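Side-chain contact in malonyl coenzyme A-acyl carrier protein transacylase (Helicobacter pylori, PDB 2H1Y), which probably catalyses the transfer of the malonyl group from malonyl-CoA to holo-acyl carrier protein, releasing CoA: residues E42-A47 against K57-E62. Sequence-based numbering, arbitrary orientation.
Sequences ELFERA and KTLFEE
Phe44 O accepts a hydrogen bond from Ser48 OG within helix 38-51, while the Phe44 ring points across to helix 55-60 and meets Leu59 and Phe60 in a wholly apolar contact. No hydrogen bond joins the two segments. Phe44 suits this place because its long, flat side chain reaches out to meet Leu59, the two together filling the 9.9 Å between Phe44 CA and Leu59 CA, and offers a face to one neighbour and an edge to the other. Leu59 takes the edge: its CD1 lies 3.7 Å from Phe44 CE2, and its CG, in the ring plane, is 3.9 Å from that same carbon. The branched end of leucine lets one methyl, CD1, lie near both CE2 and CZ of Phe44. Phe60 comes from the opposite direction, and its CZ sits over one face of the Phe44 ring, 3.8 Å from Phe44 CZ. The two rings meet obliquely, with planes at 53° and centroids 5.3 Å apart. With CG anti to the carbonyl carbon (chi1 -58°), the ring of Phe60 is placed so that CZ and CE2 touch Phe44. Tyr34 meets both phenyl rings edge-to-face, and Leu78 and Ala75 of helix 69-90 touch Phe44 and Leu59, respectively. The three side chains thus form a small aromatic-aliphatic cluster between two consecutive helices, packed against helix 69-90 in the acyl transferase domain of the FabD family.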
ATOM      1  N   GLU A  42     -18.982  12.571  -4.448  1.00 57.26           N
ATOM      2  CA  GLU A  42     -18.493  13.818  -3.905  1.00 57.67           C
ATOM      3  C   GLU A  42     -16.974  13.811  -3.679  1.00 57.53           C
ATOM      4  O   GLU A  42     -16.296  14.828  -3.862  1.00 57.34           O
ATOM      5  CB  GLU A  42     -19.246  14.118  -2.624  1.00 58.07           C
ATOM      6  CG  GLU A  42     -18.904  15.424  -1.952  1.00 59.58           C
ATOM      7  CD  GLU A  42     -19.609  15.544  -0.625  1.00 62.73           C
ATOM      8  OE1 GLU A  42     -19.069  16.212   0.283  1.00 65.76           O
ATOM      9  OE2 GLU A  42     -20.696  14.942  -0.476  1.00 63.76           O
ATOM     10  N   LEU A  43     -16.440  12.661  -3.302  1.00 57.34           N
ATOM     11  CA  LEU A  43     -15.027  12.584  -2.998  1.00 57.58           C
ATOM     12  C   LEU A  43     -14.213  12.576  -4.283  1.00 57.60           C
ATOM     13  O   LEU A  43     -13.118  13.139  -4.330  1.00 57.57           O
ATOM     14  CB  LEU A  43     -14.712  11.394  -2.086  1.00 57.57           C
ATOM     15  CG  LEU A  43     -15.310  11.467  -0.668  1.00 57.84           C
ATOM     16  CD1 LEU A  43     -15.493  10.075  -0.092  1.00 57.67           C
ATOM     17  CD2 LEU A  43     -14.493  12.349   0.294  1.00 57.58           C
ATOM     18  N   PHE A  44     -14.764  11.974  -5.330  1.00 57.82           N
ATOM     19  CA  PHE A  44     -14.164  12.075  -6.664  1.00 58.43           C
ATOM     20  C   PHE A  44     -14.007  13.529  -7.131  1.00 59.10           C
ATOM     21  O   PHE A  44     -12.951  13.906  -7.650  1.00 59.29           O
ATOM     22  CB  PHE A  44     -14.930  11.238  -7.694  1.00 57.60           C
ATOM     23  CG  PHE A  44     -14.371   9.864  -7.877  1.00 57.13           C
ATOM     24  CD1 PHE A  44     -14.923   8.777  -7.208  1.00 56.84           C
ATOM     25  CD2 PHE A  44     -13.261   9.659  -8.684  1.00 55.68           C
ATOM     26  CE1 PHE A  44     -14.392   7.516  -7.364  1.00 56.10           C
ATOM     27  CE2 PHE A  44     -12.722   8.404  -8.843  1.00 55.60           C
ATOM     28  CZ  PHE A  44     -13.284   7.327  -8.186  1.00 55.98           C
ATOM     29  N   GLU A  45     -15.052  14.337  -6.927  1.00 60.00           N
ATOM     30  CA  GLU A  45     -15.016  15.768  -7.266  1.00 60.69           C
ATOM     31  C   GLU A  45     -13.958  16.490  -6.457  1.00 60.24           C
ATOM     32  O   GLU A  45     -13.068  17.130  -7.027  1.00 60.37           O
ATOM     33  CB  GLU A  45     -16.387  16.424  -7.066  1.00 61.22           C
ATOM     34  CG  GLU A  45     -17.034  17.004  -8.333  1.00 64.46           C
ATOM     35  CD  GLU A  45     -17.214  16.000  -9.484  1.00 69.44           C
ATOM     36  OE1 GLU A  45     -17.629  16.445 -10.572  1.00 71.65           O
ATOM     37  OE2 GLU A  45     -16.950  14.780  -9.334  1.00 71.78           O
ATOM     38  N   ARG A  46     -14.054  16.361  -5.133  1.00 59.70           N
ATOM     39  CA  ARG A  46     -13.065  16.918  -4.218  1.00 59.01           C
ATOM     40  C   ARG A  46     -11.643  16.551  -4.636  1.00 59.07           C
ATOM     41  O   ARG A  46     -10.744  17.411  -4.627  1.00 59.35           O
ATOM     42  CB  ARG A  46     -13.329  16.438  -2.796  1.00 59.09           C
ATOM     43  CG  ARG A  46     -14.419  17.195  -2.061  1.00 58.06           C
ATOM     44  CD  ARG A  46     -13.955  17.445  -0.646  1.00 57.73           C
ATOM     45  NE  ARG A  46     -14.646  16.630   0.346  1.00 56.56           N
ATOM     46  CZ  ARG A  46     -14.145  16.294   1.535  1.00 55.73           C
ATOM     47  NH1 ARG A  46     -12.922  16.670   1.880  1.00 54.15           N
ATOM     48  NH2 ARG A  46     -14.866  15.556   2.373  1.00 55.20           N
ATOM     49  N   ALA A  47     -11.453  15.286  -5.017  1.00 58.39           N
ATOM     50  CA  ALA A  47     -10.175  14.785  -5.513  1.00 58.15           C
ATOM     51  C   ALA A  47      -9.747  15.453  -6.827  1.00 58.21           C
ATOM     52  O   ALA A  47      -8.617  15.937  -6.935  1.00 58.27           O
ATOM     53  CB  ALA A  47     -10.211  13.246  -5.662  1.00 57.92           C
ATOM     54  N   LYS A  57     -11.973  10.168 -14.993  1.00 59.48           N
ATOM     55  CA  LYS A  57     -11.472   9.634 -16.239  1.00 59.78           C
ATOM     56  C   LYS A  57     -10.151   8.906 -16.018  1.00 59.41           C
ATOM     57  O   LYS A  57      -9.893   7.850 -16.611  1.00 59.12           O
ATOM     58  CB  LYS A  57     -11.372  10.757 -17.281  1.00 60.32           C
ATOM     59  CG  LYS A  57     -12.764  11.112 -17.912  1.00 62.27           C
ATOM     60  CD  LYS A  57     -13.009  12.623 -18.131  1.00 63.90           C
ATOM     61  CE  LYS A  57     -12.309  13.173 -19.375  1.00 64.88           C
ATOM     62  NZ  LYS A  57     -10.809  13.185 -19.229  1.00 66.36           N
ATOM     63  N   THR A  58      -9.339   9.445 -15.113  1.00 58.90           N
ATOM     64  CA  THR A  58      -8.075   8.817 -14.757  1.00 58.34           C
ATOM     65  C   THR A  58      -8.259   7.433 -14.130  1.00 58.09           C
ATOM     66  O   THR A  58      -7.422   6.565 -14.321  1.00 57.82           O
ATOM     67  CB  THR A  58      -7.221   9.730 -13.868  1.00 58.30           C
ATOM     68  OG1 THR A  58      -7.267  11.058 -14.406  1.00 59.03           O
ATOM     69  CG2 THR A  58      -5.767   9.258 -13.839  1.00 57.09           C
ATOM     70  N   LEU A  59      -9.361   7.213 -13.421  1.00 58.03           N
ATOM     71  CA  LEU A  59      -9.614   5.885 -12.866  1.00 58.21           C
ATOM     72  C   LEU A  59     -10.459   4.949 -13.731  1.00 58.94           C
ATOM     73  O   LEU A  59     -10.342   3.729 -13.607  1.00 58.55           O
ATOM     74  CB  LEU A  59     -10.172   5.958 -11.433  1.00 57.67           C
ATOM     75  CG  LEU A  59      -9.474   6.801 -10.353  1.00 56.25           C
ATOM     76  CD1 LEU A  59      -9.702   6.193  -8.997  1.00 54.68           C
ATOM     77  CD2 LEU A  59      -7.994   6.989 -10.592  1.00 53.74           C
ATOM     78  N   PHE A  60     -11.306   5.504 -14.601  1.00 60.56           N
ATOM     79  CA  PHE A  60     -12.341   4.683 -15.275  1.00 62.18           C
ATOM     80  C   PHE A  60     -12.044   4.191 -16.702  1.00 63.23           C
ATOM     81  O   PHE A  60     -12.412   3.073 -17.064  1.00 63.28           O
ATOM     82  CB  PHE A  60     -13.712   5.371 -15.252  1.00 61.94           C
ATOM     83  CG  PHE A  60     -14.228   5.698 -13.866  1.00 62.32           C
ATOM     84  CD1 PHE A  60     -15.235   6.655 -13.705  1.00 60.88           C
ATOM     85  CD2 PHE A  60     -13.714   5.060 -12.727  1.00 61.41           C
ATOM     86  CE1 PHE A  60     -15.726   6.972 -12.448  1.00 61.22           C
ATOM     87  CE2 PHE A  60     -14.197   5.375 -11.466  1.00 61.68           C
ATOM     88  CZ  PHE A  60     -15.209   6.332 -11.323  1.00 61.89           C
ATOM     89  N   GLU A  61     -11.389   5.032 -17.494  1.00 64.68           N
ATOM     90  CA  GLU A  61     -11.103   4.732 -18.892  1.00 66.39           C
ATOM     91  C   GLU A  61      -9.591   4.729 -19.158  1.00 66.81           C
ATOM     92  O   GLU A  61      -8.843   5.479 -18.518  1.00 66.79           O
ATOM     93  CB  GLU A  61     -11.833   5.743 -19.798  1.00 66.44           C
ATOM     94  CG  GLU A  61     -11.583   7.219 -19.458  1.00 66.88           C
ATOM     95  CD  GLU A  61     -12.717   8.156 -19.890  1.00 68.22           C
ATOM     96  OE1 GLU A  61     -13.907   7.855 -19.591  1.00 68.81           O
ATOM     97  OE2 GLU A  61     -12.407   9.219 -20.504  1.00 70.31           O
ATOM     98  N   GLU A  62      -9.149   3.879 -20.089  1.00 67.52           N
ATOM     99  CA  GLU A  62      -7.726   3.764 -20.446  1.00 68.39           C
ATOM    100  C   GLU A  62      -7.136   5.152 -20.692  1.00 68.74           C
ATOM    101  O   GLU A  62      -7.716   5.927 -21.457  1.00 68.85           O
ATOM    102  CB  GLU A  62      -7.552   2.889 -21.692  1.00 68.63           C
ATOM    103  CG  GLU A  62      -8.515   1.712 -21.750  1.00 69.76           C
ATOM    104  CD  GLU A  62      -7.845   0.405 -22.134  1.00 70.67           C
ATOM    105  OE1 GLU A  62      -8.199  -0.148 -23.202  1.00 72.27           O
ATOM    106  OE2 GLU A  62      -6.974  -0.074 -21.372  1.00 70.27           O
TER